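Local atomic coordinates of bottromycin amidohydrolase (Streptomyces purpureus, PDB entry 6I5S), a protein that acts in bottromycin biosynthesis as a thiazoline-specific, zinc-binding amidohydrolase, the gatekeeper of the pathway, and probably cleaves the follower peptide from its precursor. Residues H267-T272 with E339-L344; I332-A337 with A370-G375; R15-E20 with A95-V100; T112-L117 with V136-W141; F40-L45 with P81-V86. One frame throughout, in Å; residues are numbered along the deposited sequence.

Contact 1: residues H267-T272 with E339-L344; sequences HFVCPT and EGARLL
V269 is bound through both its backbone N and its O by the neighbouring parallel strand: its N donates to R342 O at 2.9 Å, and its O receives L344 N at 3.0 Å, a more bent bond (137° at the hydrogen). A third bond, R342 N to H267 O at 2.8 Å, completes the usual parallel pattern, in which V269 bonds to R342 and L344, the residues on either side of its register partner L343. F268 CA adds a CA-H...O contact with R342 O.

Strands 226-228, 268-270 and 342-343 lie in that order across a small parallel sheet, part of the alpha/beta barrel expected of an amidohydrolase; H229 and D348, which follow the outer two, are zinc ligands.

On the F268-R342 face the two groups run alongside each other, pointing the same way, with ring and guanidinium planes 35° apart. R342 CD forms a CH-pi contact over the ring, 4.2 Å from its centroid, while F268 CZ sits over the centre of the guanidinium, 3.4 Å from R342 NH1. A bend at chi3 (77°) carries the arginine head to this place, where NH2 forms salt bridges with D384 and D387.

Apolar contacts cover the rest. L343 CD2 lies alongside V269 CB at 4.1 Å and meets P271 CD crosswise, and L344 reaches F268 CB through CD1 and C270 CB through its own CB at 4.0 Å.

Contact 2: residues I332-A337 with A370-G375; sequences IARALA and AGLGFG
R334 and L372 mark the closest approach of the two backbones, their CA atoms 6.4 Å apart, and no main-chain hydrogen bond crosses. Residues 332-337 form a regular turn and a half near the end of helix 316-338. Opposite them the chain is leaving one helix and entering another: G371, with a positive phi of 115°, closes helix 358-369 in a Schellman motif, and G373 takes the N-cap position of helix 374-381. The contact therefore sets the flank of one helix against a short link between two others, at the surface of the protein.

R334 carries most of it. Its CG stands anti to the backbone N (chi1 179°), the chain runs straight through chi2, and a bend at chi3 then folds the head over the end of helix 358-369. A370 O comes to lie over one face of the guanidinium, 3.0 Å from R334 NE, a close approach that is not a hydrogen bond because the N-H groups point elsewhere. The methylene part touches as well, with R334 CD 3.8 Å from G371 CA.

Beside the arginine head the contact is apolar. L372 brings its CD1 to A337 CB at 4.1 Å and, more loosely, to R334 CG at 4.5 Å. Both A337 and L372 also rest on L343 of strand 342-343.

No hydrogen bond to residues 370-375 fixes the arginine head, which is poorly ordered; a diffuse attraction between its charge and the partly negative carbonyl at the helix C-terminus probably contributes, next to a small apolar patch.

Contact 3: residues R15-E20 with A95-V100; sequences RGLLPE and AHVSSV
L17 pushes its CD2 methyl against the main chain of the loop that follows strand 84-95. The loop continues from the His-X-His metal motif at the end of that strand, a hallmark of the amidohydrolase family: H94 and H96 both bind zinc, and the polypeptide then passes through V97 and S98 to S99, the N-cap position of helix 100-108. The N-terminal piece meets it as a type I turn, R15 to L18, closed by L18 N donating to R15 O at 2.9 Å.

Packing is tight around L17. With CG anti to the carbonyl carbon (chi1 -68°) and chi2 extended, CD2 faces S98 C at 3.4 Å and S99 N at 3.5 Å, with V97 CG1 alongside at 4.0 Å. The carbonyl end is close too, L17 O lying 3.4 Å from V100 CB. The same leucine also touches H123 and A126 of helix 121-132, so it is wedged between that helix and the loop, and V100 also packs on L24, V25 and L28 of helix 23-31.

The looser side begins at S98, which is exposed and turns its CB from the turn; D102 accepts hydrogen bonds from the backbone nitrogens of S98 and S99, the latter weak. L18 CD2 reaches V100 CG2 only at 4.5 Å. Between the backbones sits a water, taking the V100 N-H at 2.9 Å and giving a weak bond to L17 O at 3.3 Å.

Contact 4: residues T112-L117 with V136-W141; sequences TAYRQL and VLPRPW
R115 lies along W141 on one face of the sheet, its chain following the indole outward. The CB starts 4.0 Å from W141 CE3; CG, anti to the carbonyl carbon at chi1 -61°, keeps beside the same atom at 3.9 Å; CD then sits over the ring face near its rim. Beyond the bend at chi3 the head leaves the ring, so that any cation-pi attraction is long and weak. NE donates to A93 O, NH2 bonds S226 OG, and NH1 forms a salt bridge with E228, while L117 CD1 covers the rim of one guanidinium face.

The two strands belong to a beta-alpha-beta unit connected through helix 121-132, and run parallel, 25° apart. Four backbone bonds join them, from R139 N to T112 O at 2.9 Å through Q116 N to W141 O at 2.8 Å. On the other face Y114 has P138 CB at its ring edge, 3.8 Å from CD2, and P140 CB 3.6 Å from its OH; a water joins this hydroxyl to P138 O.

A buried arginine is thus served at each nitrogen, its charge probably balanced by E228, while its methylenes give the tryptophan an apolar cover.

Contact 5: residues F40-L45 with P81-V86; sequences FKAVGL and PYDWYV
A42 turns the chain at a left-handed backbone conformation (phi 59°, psi 54°), and its carbonyl oxygen meets the start of the second segment at two points: D83 N donates in the carbonyl plane at 2.9 Å and W84 N weakly at 3.4 Å. Beyond this corner strand 43-45 pairs in parallel with the start of strand 84-95, G44 giving its N to W84 O at 2.8 Å and taking V86 N on its O.

The side chains settle by their first torsions. W84, with CG anti to the carbonyl carbon (chi1 -62°), lays its five-membered ring edge by K41 O, which is 3.6 Å from CD1; V43 CG2 approaches obliquely. The indole NE1 binds a water in the ring plane at 3.2 Å, and this water receives a weak bond from K41 N. With both CG1 atoms anti to the backbone N, V43 CG1 meets V86 CG2 closely, at 3.5 Å. Y82 takes nearly the same first torsion as W84, but its ring leans on the glycine, CE1 lying 3.4 Å from G44 CA, and its OH reaches A54 O.

F404 meets W84 edge-to-face and R406 adds a cation-pi contact, consistent with the beta-rich domain that accompanies the barrel in many amidohydrolases. Across the two segments, hydrogen bonding is carried by the backbone, with one water between K41 N and W84 NE1, while W84, Y82 and the valine methyls pack along the paired strands.

In the fold
Along the chain contact 5 is nested inside the loop closed by contact 3; contact 4 follows, and contacts 1 and 2 come last with their segments interleaved. Contacts 4 and 5 draw on one mixed sheet, through neighbouring strands 111-116 and 84-95, but their centres are 26 Å apart. Contact 3 lies 11 Å from contact 4, where Q116 OE1 receives V97 N. Across the barrel, contacts 1 and 2 (centres 9 Å apart) join at A341 N with L336 O, while L344 and C270 pack on R115 of contact 4. Contacts 1, 3 and 4 come near the zinc ions and probably shape their surroundings; contact 2 lies at the surface, contact 5 farthest from the chain's centre.

Contact 1: residues H267-T272 with E339-L344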
# COMPACT_ATOMS: atom_id res chain seq x y z
N HIS A 267 -1.84 16.47 8.17
CA HIS A 267 -0.71 15.60 7.94
C HIS A 267 -1.15 14.19 7.56
O HIS A 267 -2.21 13.71 7.99
CB HIS A 267 0.17 15.62 9.17
CG HIS A 267 0.76 16.97 9.43
ND1 HIS A 267 0.45 17.72 10.54
CD2 HIS A 267 1.57 17.75 8.66
CE1 HIS A 267 1.08 18.88 10.47
NE2 HIS A 267 1.78 18.92 9.35
N PHE A 268 -0.33 13.54 6.72
CA PHE A 268 -0.63 12.23 6.18
C PHE A 268 -0.19 11.18 7.17
O PHE A 268 0.97 11.17 7.58
CB PHE A 268 0.07 12.00 4.86
CG PHE A 268 -0.41 12.92 3.74
CD1 PHE A 268 -1.52 12.60 3.01
CD2 PHE A 268 0.23 14.11 3.49
CE1 PHE A 268 -1.96 13.43 2.00
CE2 PHE A 268 -0.18 14.93 2.48
CZ PHE A 268 -1.28 14.58 1.71
N VAL A 269 -1.12 10.27 7.52
CA VAL A 269 -0.91 9.22 8.50
C VAL A 269 -1.27 7.88 7.85
O VAL A 269 -2.38 7.73 7.38
CB VAL A 269 -1.78 9.46 9.76
CG1 VAL A 269 -1.71 8.26 10.68
CG2 VAL A 269 -1.32 10.71 10.44
N CYS A 270 -0.35 6.93 7.85
CA CYS A 270 -0.53 5.60 7.26
C CYS A 270 -0.44 4.58 8.39
O CYS A 270 0.65 4.13 8.74
CB CYS A 270 0.52 5.35 6.17
SG CYS A 270 0.25 3.80 5.35
N PRO A 271 -1.57 4.17 8.99
CA PRO A 271 -1.49 3.40 10.25
C PRO A 271 -1.16 1.92 10.08
O PRO A 271 -0.79 1.27 11.07
CB PRO A 271 -2.89 3.59 10.87
CG PRO A 271 -3.80 3.93 9.72
CD PRO A 271 -2.92 4.70 8.72
N THR A 272 -1.31 1.36 8.88
CA THR A 272 -1.09 -0.06 8.60
C THR A 272 -1.70 -0.94 9.68
O THR A 272 -1.04 -1.80 10.26
CB THR A 272 0.38 -0.41 8.38
OG1 THR A 272 1.13 -0.25 9.57
CG2 THR A 272 1.01 0.48 7.33
N GLU A 339 -9.93 14.86 13.43
CA GLU A 339 -9.20 16.11 13.70
C GLU A 339 -8.60 16.72 12.44
O GLU A 339 -7.99 17.79 12.52
CB GLU A 339 -8.07 15.89 14.72
CG GLU A 339 -8.53 15.48 16.10
CD GLU A 339 -9.22 16.60 16.82
OE1 GLU A 339 -8.97 17.78 16.47
OE2 GLU A 339 -10.00 16.31 17.74
N GLY A 340 -8.72 16.07 11.29
CA GLY A 340 -8.24 16.61 10.04
C GLY A 340 -6.99 15.96 9.49
O GLY A 340 -6.45 16.46 8.48
N ALA A 341 -6.45 14.93 10.14
CA ALA A 341 -5.36 14.16 9.55
C ALA A 341 -5.83 13.50 8.26
O ALA A 341 -7.02 13.27 8.04
CB ALA A 341 -4.85 13.05 10.48
N ARG A 342 -4.88 13.16 7.42
CA ARG A 342 -5.15 12.65 6.08
C ARG A 342 -4.70 11.20 6.09
O ARG A 342 -3.52 10.88 5.92
CB ARG A 342 -4.46 13.52 5.00
CG ARG A 342 -4.97 14.97 5.01
CD ARG A 342 -4.22 15.89 4.04
NE ARG A 342 -4.71 15.59 2.69
CZ ARG A 342 -4.30 16.22 1.60
NH1 ARG A 342 -3.42 17.22 1.69
NH2 ARG A 342 -4.77 15.87 0.42
N LEU A 343 -5.66 10.31 6.22
CA LEU A 343 -5.31 8.90 6.34
C LEU A 343 -4.95 8.30 4.97
O LEU A 343 -5.40 8.76 3.93
CB LEU A 343 -6.46 8.11 6.93
CG LEU A 343 -6.70 8.33 8.41
CD1 LEU A 343 -7.99 7.53 8.80
CD2 LEU A 343 -5.58 7.89 9.24
N LEU A 344 -4.13 7.26 5.03
CA LEU A 344 -3.69 6.48 3.86
C LEU A 344 -3.92 5.01 4.16
O LEU A 344 -3.97 4.57 5.32
CB LEU A 344 -2.17 6.73 3.57
CG LEU A 344 -1.78 8.18 3.35
CD1 LEU A 344 -0.23 8.31 3.38
CD2 LEU A 344 -2.31 8.62 1.97
O HOH W 1 -3.09 2.29 6.52

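Contact 2: residues I332-A337 with A370-G375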
# COMPACT_ATOMS: atom_id res chain seq x y z
N ILE A 332 -8.02 5.27 17.20
CA ILE A 332 -7.10 6.42 17.18
C ILE A 332 -6.97 6.96 15.76
O ILE A 332 -7.03 8.19 15.55
CB ILE A 332 -5.73 6.03 17.74
CG1 ILE A 332 -5.85 5.76 19.24
CG2 ILE A 332 -4.74 7.17 17.47
CD1 ILE A 332 -4.59 5.23 19.86
N ALA A 333 -6.85 6.06 14.77
CA ALA A 333 -6.82 6.46 13.35
C ALA A 333 -8.08 7.22 12.99
O ALA A 333 -8.01 8.27 12.35
CB ALA A 333 -6.65 5.23 12.46
N ARG A 334 -9.27 6.74 13.46
CA ARG A 334 -10.51 7.47 13.16
C ARG A 334 -10.51 8.84 13.81
O ARG A 334 -10.91 9.84 13.20
CB ARG A 334 -11.75 6.70 13.62
CG ARG A 334 -13.07 7.50 13.31
CD ARG A 334 -14.32 6.77 13.71
NE ARG A 334 -14.35 6.44 15.13
CZ ARG A 334 -15.41 5.98 15.77
NH1 ARG A 334 -16.56 5.81 15.12
NH2 ARG A 334 -15.33 5.70 17.06
N ALA A 335 -10.05 8.91 15.06
CA ALA A 335 -10.06 10.17 15.77
C ALA A 335 -9.11 11.17 15.11
O ALA A 335 -9.40 12.37 15.05
CB ALA A 335 -9.66 9.94 17.24
N LEU A 336 -7.98 10.68 14.60
CA LEU A 336 -7.07 11.53 13.85
C LEU A 336 -7.74 12.10 12.59
O LEU A 336 -7.63 13.31 12.30
CB LEU A 336 -5.81 10.73 13.50
CG LEU A 336 -4.78 10.56 14.61
CD1 LEU A 336 -3.74 9.47 14.28
CD2 LEU A 336 -4.10 11.89 14.86
N ALA A 337 -8.46 11.25 11.85
CA ALA A 337 -9.18 11.72 10.67
C ALA A 337 -10.19 12.79 11.03
O ALA A 337 -10.31 13.81 10.35
CB ALA A 337 -9.85 10.56 9.98
N ALA A 370 -13.37 0.59 12.30
CA ALA A 370 -13.12 1.67 13.25
C ALA A 370 -14.09 2.83 13.11
O ALA A 370 -14.11 3.71 13.99
CB ALA A 370 -11.68 2.16 13.10
N GLY A 371 -14.92 2.84 12.07
CA GLY A 371 -15.95 3.86 11.89
C GLY A 371 -15.76 4.76 10.68
O GLY A 371 -16.61 5.63 10.44
N LEU A 372 -14.71 4.60 9.88
CA LEU A 372 -14.55 5.42 8.70
C LEU A 372 -15.61 5.06 7.67
O LEU A 372 -15.87 3.88 7.40
CB LEU A 372 -13.16 5.22 8.09
CG LEU A 372 -12.43 6.51 7.72
CD1 LEU A 372 -12.16 7.30 8.91
CD2 LEU A 372 -11.14 6.20 6.94
N GLY A 373 -16.21 6.08 7.05
CA GLY A 373 -17.19 5.84 6.01
C GLY A 373 -16.57 5.48 4.65
O GLY A 373 -15.34 5.49 4.44
N PHE A 374 -17.47 5.19 3.69
CA PHE A 374 -17.06 4.76 2.36
C PHE A 374 -16.25 5.86 1.66
O PHE A 374 -15.18 5.61 1.10
CB PHE A 374 -18.28 4.39 1.50
CG PHE A 374 -17.94 4.15 0.07
CD1 PHE A 374 -17.28 3.00 -0.31
CD2 PHE A 374 -18.27 5.07 -0.90
CE1 PHE A 374 -16.95 2.79 -1.60
CE2 PHE A 374 -17.93 4.84 -2.23
CZ PHE A 374 -17.28 3.71 -2.57
N GLY A 375 -16.78 7.09 1.68
CA GLY A 375 -16.10 8.20 1.02
C GLY A 375 -14.73 8.46 1.60
O GLY A 375 -13.77 8.66 0.86

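Contact 3: residues R15-E20 with A95-V100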
# COMPACT_ATOMS: atom_id res chain seq x y z
N ARG A 15 17.12 -6.15 -12.37
CA ARG A 15 15.91 -6.68 -13.01
C ARG A 15 15.26 -7.78 -12.18
O ARG A 15 14.40 -8.50 -12.67
CB ARG A 15 16.19 -7.20 -14.43
CG ARG A 15 16.75 -6.13 -15.35
CD ARG A 15 16.74 -6.57 -16.85
NE ARG A 15 15.39 -6.92 -17.32
CZ ARG A 15 14.50 -6.06 -17.81
NH1 ARG A 15 13.30 -6.48 -18.19
NH2 ARG A 15 14.83 -4.78 -17.97
N GLY A 16 15.62 -7.87 -10.90
CA GLY A 16 15.15 -8.96 -10.04
C GLY A 16 13.66 -9.06 -9.84
O GLY A 16 13.16 -10.14 -9.54
N LEU A 17 12.91 -7.97 -10.00
CA LEU A 17 11.47 -8.09 -9.89
C LEU A 17 10.83 -8.72 -11.12
O LEU A 17 9.67 -9.11 -11.04
CB LEU A 17 10.82 -6.74 -9.68
CG LEU A 17 11.10 -6.07 -8.33
CD1 LEU A 17 10.61 -4.66 -8.28
CD2 LEU A 17 10.44 -6.91 -7.16
N LEU A 18 11.55 -8.81 -12.24
CA LEU A 18 10.98 -9.20 -13.52
C LEU A 18 11.91 -10.19 -14.18
O LEU A 18 12.46 -9.94 -15.25
CB LEU A 18 10.73 -7.99 -14.41
CG LEU A 18 9.76 -6.98 -13.80
CD1 LEU A 18 9.81 -5.67 -14.55
CD2 LEU A 18 8.34 -7.53 -13.78
N PRO A 19 12.12 -11.34 -13.55
CA PRO A 19 13.16 -12.25 -14.01
C PRO A 19 12.78 -12.90 -15.33
O PRO A 19 11.62 -13.23 -15.59
CB PRO A 19 13.26 -13.28 -12.89
CG PRO A 19 11.95 -13.21 -12.15
CD PRO A 19 11.50 -11.77 -12.27
N GLU A 20 13.80 -13.12 -16.15
CA GLU A 20 13.61 -13.78 -17.44
C GLU A 20 13.08 -15.19 -17.24
O GLU A 20 13.47 -15.89 -16.31
CB GLU A 20 14.93 -13.84 -18.22
CG GLU A 20 15.64 -12.51 -18.37
CD GLU A 20 15.36 -11.84 -19.70
OE1 GLU A 20 15.84 -12.36 -20.73
OE2 GLU A 20 14.64 -10.81 -19.71
N ALA A 95 3.94 -0.67 0.85
CA ALA A 95 4.12 -2.02 0.34
C ALA A 95 5.61 -2.34 0.32
O ALA A 95 6.45 -1.45 0.27
CB ALA A 95 3.52 -2.18 -1.06
N HIS A 96 5.91 -3.63 0.50
CA HIS A 96 7.27 -4.15 0.38
C HIS A 96 7.21 -5.17 -0.76
O HIS A 96 7.10 -6.38 -0.54
CB HIS A 96 7.76 -4.76 1.68
CG HIS A 96 7.99 -3.72 2.75
ND1 HIS A 96 9.05 -2.84 2.71
CD2 HIS A 96 7.26 -3.39 3.84
CE1 HIS A 96 8.98 -2.03 3.75
NE2 HIS A 96 7.90 -2.34 4.45
N VAL A 97 7.26 -4.66 -1.97
CA VAL A 97 7.24 -5.48 -3.19
C VAL A 97 8.63 -6.06 -3.36
O VAL A 97 9.61 -5.32 -3.46
CB VAL A 97 6.83 -4.63 -4.37
CG1 VAL A 97 7.10 -5.38 -5.67
CG2 VAL A 97 5.36 -4.26 -4.20
N SER A 98 8.70 -7.40 -3.37
CA SER A 98 9.94 -8.15 -3.50
C SER A 98 9.91 -9.15 -4.65
O SER A 98 10.95 -9.73 -4.97
CB SER A 98 10.25 -8.92 -2.20
OG SER A 98 10.51 -8.00 -1.17
N SER A 99 8.75 -9.34 -5.27
CA SER A 99 8.63 -10.33 -6.35
C SER A 99 7.49 -9.94 -7.28
O SER A 99 6.59 -9.15 -6.95
CB SER A 99 8.37 -11.75 -5.82
OG SER A 99 7.07 -11.85 -5.37
N VAL A 100 7.55 -10.50 -8.49
CA VAL A 100 6.46 -10.29 -9.44
C VAL A 100 5.13 -10.84 -8.91
O VAL A 100 4.07 -10.32 -9.27
CB VAL A 100 6.83 -10.93 -10.80
CG1 VAL A 100 7.03 -12.42 -10.64
CG2 VAL A 100 5.77 -10.64 -11.84
O HOH W 2 10.19 -11.70 -8.99

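Contact 4: residues T112-L117 with V136-W141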
# COMPACT_ATOMS: atom_id res chain seq x y z
N THR A 112 -3.03 0.06 -8.49
CA THR A 112 -2.29 0.44 -9.66
C THR A 112 -1.04 1.27 -9.36
O THR A 112 -0.35 1.66 -10.30
CB THR A 112 -3.19 1.23 -10.64
OG1 THR A 112 -3.76 2.36 -10.01
CG2 THR A 112 -4.35 0.36 -11.16
N ALA A 113 -0.79 1.57 -8.08
CA ALA A 113 0.42 2.25 -7.64
C ALA A 113 0.69 1.85 -6.19
O ALA A 113 -0.19 1.34 -5.48
CB ALA A 113 0.27 3.77 -7.75
N TYR A 114 1.94 1.97 -5.78
CA TYR A 114 2.28 1.66 -4.39
C TYR A 114 3.50 2.52 -4.00
O TYR A 114 4.33 2.86 -4.85
CB TYR A 114 2.58 0.17 -4.21
CG TYR A 114 3.76 -0.38 -5.04
CD1 TYR A 114 5.04 -0.53 -4.48
CD2 TYR A 114 3.59 -0.75 -6.37
CE1 TYR A 114 6.12 -0.99 -5.25
CE2 TYR A 114 4.66 -1.25 -7.16
CZ TYR A 114 5.91 -1.40 -6.58
OH TYR A 114 6.93 -1.86 -7.31
N ARG A 115 3.58 2.81 -2.70
CA ARG A 115 4.81 3.34 -2.09
C ARG A 115 5.64 2.16 -1.61
O ARG A 115 5.22 1.35 -0.76
CB ARG A 115 4.52 4.31 -0.95
CG ARG A 115 3.74 5.52 -1.38
CD ARG A 115 3.78 6.65 -0.31
NE ARG A 115 3.39 6.16 1.04
CZ ARG A 115 3.52 6.83 2.18
NH1 ARG A 115 3.15 6.30 3.33
NH2 ARG A 115 4.01 8.08 2.22
N GLN A 116 6.84 2.08 -2.14
CA GLN A 116 7.84 1.10 -1.74
C GLN A 116 8.71 1.74 -0.68
O GLN A 116 9.59 2.54 -0.99
CB GLN A 116 8.69 0.67 -2.92
CG GLN A 116 9.82 -0.28 -2.55
CD GLN A 116 9.32 -1.64 -2.10
OE1 GLN A 116 8.24 -2.08 -2.50
NE2 GLN A 116 10.09 -2.30 -1.26
N LEU A 117 8.45 1.39 0.57
CA LEU A 117 9.08 2.09 1.69
C LEU A 117 10.39 1.44 2.12
O LEU A 117 10.93 1.78 3.19
CB LEU A 117 8.07 2.20 2.85
CG LEU A 117 7.67 3.67 3.01
CD1 LEU A 117 7.11 4.28 1.77
CD2 LEU A 117 6.69 3.81 4.14
N VAL A 136 2.69 -4.90 -17.91
CA VAL A 136 1.62 -4.29 -17.14
C VAL A 136 1.97 -4.42 -15.67
O VAL A 136 2.09 -5.54 -15.16
CB VAL A 136 0.28 -4.97 -17.45
CG1 VAL A 136 -0.82 -4.40 -16.61
CG2 VAL A 136 -0.07 -4.71 -18.89
N LEU A 137 2.15 -3.29 -14.99
CA LEU A 137 2.46 -3.39 -13.57
C LEU A 137 2.04 -2.09 -12.87
O LEU A 137 1.80 -1.06 -13.53
CB LEU A 137 3.94 -3.72 -13.35
CG LEU A 137 4.96 -3.05 -14.23
CD1 LEU A 137 4.72 -1.60 -14.31
CD2 LEU A 137 6.34 -3.35 -13.70
N PRO A 138 1.88 -2.11 -11.55
CA PRO A 138 1.57 -0.89 -10.82
C PRO A 138 2.78 0.04 -10.84
O PRO A 138 3.93 -0.43 -10.88
CB PRO A 138 1.29 -1.37 -9.39
CG PRO A 138 1.32 -2.86 -9.43
CD PRO A 138 2.07 -3.27 -10.69
N ARG A 139 2.49 1.33 -10.72
CA ARG A 139 3.57 2.33 -10.74
C ARG A 139 4.15 2.48 -9.33
O ARG A 139 3.39 2.75 -8.39
CB ARG A 139 2.99 3.65 -11.22
CG ARG A 139 4.00 4.83 -11.36
CD ARG A 139 4.97 4.60 -12.55
NE ARG A 139 5.74 5.80 -12.83
CZ ARG A 139 5.74 6.47 -13.99
NH1 ARG A 139 5.04 6.05 -15.04
NH2 ARG A 139 6.48 7.57 -14.09
N PRO A 140 5.47 2.38 -9.15
CA PRO A 140 6.06 2.56 -7.82
C PRO A 140 6.43 3.99 -7.50
O PRO A 140 6.75 4.82 -8.37
CB PRO A 140 7.32 1.68 -7.87
CG PRO A 140 7.75 1.75 -9.35
CD PRO A 140 6.49 2.01 -10.17
N TRP A 141 6.43 4.27 -6.19
CA TRP A 141 7.00 5.47 -5.59
C TRP A 141 8.05 4.93 -4.62
O TRP A 141 7.74 4.13 -3.75
CB TRP A 141 5.94 6.32 -4.90
CG TRP A 141 6.32 7.60 -4.27
CD1 TRP A 141 6.17 8.84 -4.81
CD2 TRP A 141 6.90 7.80 -2.98
NE1 TRP A 141 6.58 9.80 -3.95
CE2 TRP A 141 7.04 9.19 -2.81
CE3 TRP A 141 7.32 6.95 -1.95
CZ2 TRP A 141 7.61 9.74 -1.67
CZ3 TRP A 141 7.84 7.51 -0.79
CH2 TRP A 141 8.00 8.89 -0.68
O HOH W 3 6.26 -1.66 -10.21

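Contact 5: residues F40-L45 with P81-V86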
# COMPACT_ATOMS: atom_id res chain seq x y z
N PHE A 40 -15.47 3.58 -22.96
CA PHE A 40 -16.33 2.86 -22.02
C PHE A 40 -17.63 3.65 -21.92
O PHE A 40 -17.61 4.83 -21.54
CB PHE A 40 -15.68 2.72 -20.63
CG PHE A 40 -14.37 1.99 -20.63
CD1 PHE A 40 -14.32 0.62 -20.50
CD2 PHE A 40 -13.18 2.67 -20.78
CE1 PHE A 40 -13.14 -0.04 -20.53
CE2 PHE A 40 -12.00 2.02 -20.79
CZ PHE A 40 -11.97 0.66 -20.67
N LYS A 41 -18.75 3.02 -22.25
CA LYS A 41 -20.03 3.72 -22.29
C LYS A 41 -20.68 3.75 -20.92
O LYS A 41 -20.53 2.81 -20.13
CB LYS A 41 -20.98 3.04 -23.28
CG LYS A 41 -20.68 3.33 -24.74
CD LYS A 41 -20.69 2.07 -25.59
CE LYS A 41 -22.02 1.34 -25.51
NZ LYS A 41 -22.11 0.19 -26.47
N ALA A 42 -21.38 4.85 -20.64
CA ALA A 42 -22.28 4.93 -19.50
C ALA A 42 -21.56 4.67 -18.18
O ALA A 42 -21.98 3.83 -17.37
CB ALA A 42 -23.45 3.97 -19.68
N VAL A 43 -20.49 5.43 -17.94
CA VAL A 43 -19.65 5.23 -16.76
C VAL A 43 -20.12 6.20 -15.70
O VAL A 43 -20.32 7.39 -15.99
CB VAL A 43 -18.16 5.46 -17.09
CG1 VAL A 43 -17.33 5.58 -15.83
CG2 VAL A 43 -17.61 4.33 -17.96
N GLY A 44 -20.30 5.70 -14.47
CA GLY A 44 -20.50 6.56 -13.32
C GLY A 44 -19.19 6.76 -12.55
O GLY A 44 -18.67 5.83 -11.91
N LEU A 45 -18.61 7.94 -12.66
CA LEU A 45 -17.34 8.22 -11.98
C LEU A 45 -17.65 8.50 -10.52
O LEU A 45 -18.41 9.43 -10.22
CB LEU A 45 -16.63 9.41 -12.62
CG LEU A 45 -15.36 9.94 -11.91
CD1 LEU A 45 -14.31 8.86 -11.84
CD2 LEU A 45 -14.80 11.21 -12.59
N PRO A 81 -29.03 4.33 -17.82
CA PRO A 81 -28.47 3.60 -16.67
C PRO A 81 -26.96 3.53 -16.72
O PRO A 81 -26.33 3.75 -17.77
CB PRO A 81 -29.08 2.21 -16.78
CG PRO A 81 -29.47 2.05 -18.22
CD PRO A 81 -29.80 3.43 -18.72
N TYR A 82 -26.36 3.23 -15.57
CA TYR A 82 -24.91 3.03 -15.52
C TYR A 82 -24.58 1.63 -16.00
O TYR A 82 -25.18 0.65 -15.54
CB TYR A 82 -24.38 3.22 -14.10
CG TYR A 82 -24.53 4.60 -13.51
CD1 TYR A 82 -23.77 5.67 -13.98
CD2 TYR A 82 -25.39 4.83 -12.44
CE1 TYR A 82 -23.88 6.93 -13.43
CE2 TYR A 82 -25.51 6.10 -11.86
CZ TYR A 82 -24.75 7.15 -12.36
OH TYR A 82 -24.87 8.42 -11.80
N ASP A 83 -23.63 1.52 -16.93
CA ASP A 83 -23.05 0.22 -17.24
C ASP A 83 -21.88 -0.10 -16.33
O ASP A 83 -21.53 -1.26 -16.13
CB ASP A 83 -22.55 0.19 -18.68
CG ASP A 83 -23.68 0.18 -19.70
OD1 ASP A 83 -24.85 0.07 -19.31
OD2 ASP A 83 -23.37 0.31 -20.90
N TRP A 84 -21.24 0.93 -15.82
CA TRP A 84 -20.05 0.77 -15.02
C TRP A 84 -20.04 1.82 -13.93
O TRP A 84 -20.52 2.94 -14.13
CB TRP A 84 -18.78 0.97 -15.82
CG TRP A 84 -18.47 0.07 -16.94
CD1 TRP A 84 -18.57 0.37 -18.26
CD2 TRP A 84 -17.93 -1.25 -16.87
NE1 TRP A 84 -18.13 -0.69 -19.02
CE2 TRP A 84 -17.73 -1.69 -18.18
CE3 TRP A 84 -17.60 -2.11 -15.82
CZ2 TRP A 84 -17.24 -2.95 -18.48
CZ3 TRP A 84 -17.09 -3.35 -16.13
CH2 TRP A 84 -16.91 -3.76 -17.43
N TYR A 85 -19.45 1.45 -12.79
CA TYR A 85 -19.06 2.40 -11.75
C TYR A 85 -17.54 2.36 -11.65
O TYR A 85 -16.95 1.27 -11.64
CB TYR A 85 -19.68 2.00 -10.42
CG TYR A 85 -21.16 2.00 -10.40
CD1 TYR A 85 -21.88 3.13 -10.01
CD2 TYR A 85 -21.88 0.88 -10.78
CE1 TYR A 85 -23.31 3.12 -10.00
CE2 TYR A 85 -23.28 0.88 -10.77
CZ TYR A 85 -23.97 2.01 -10.36
OH TYR A 85 -25.36 2.02 -10.35
N VAL A 86 -16.90 3.54 -11.60
CA VAL A 86 -15.46 3.63 -11.73
C VAL A 86 -14.89 4.44 -10.59
O VAL A 86 -15.40 5.52 -10.27
CB VAL A 86 -15.08 4.25 -13.09
CG1 VAL A 86 -13.67 4.68 -13.11
CG2 VAL A 86 -15.34 3.21 -14.18
O HOH W 4 -18.46 -0.31 -22.14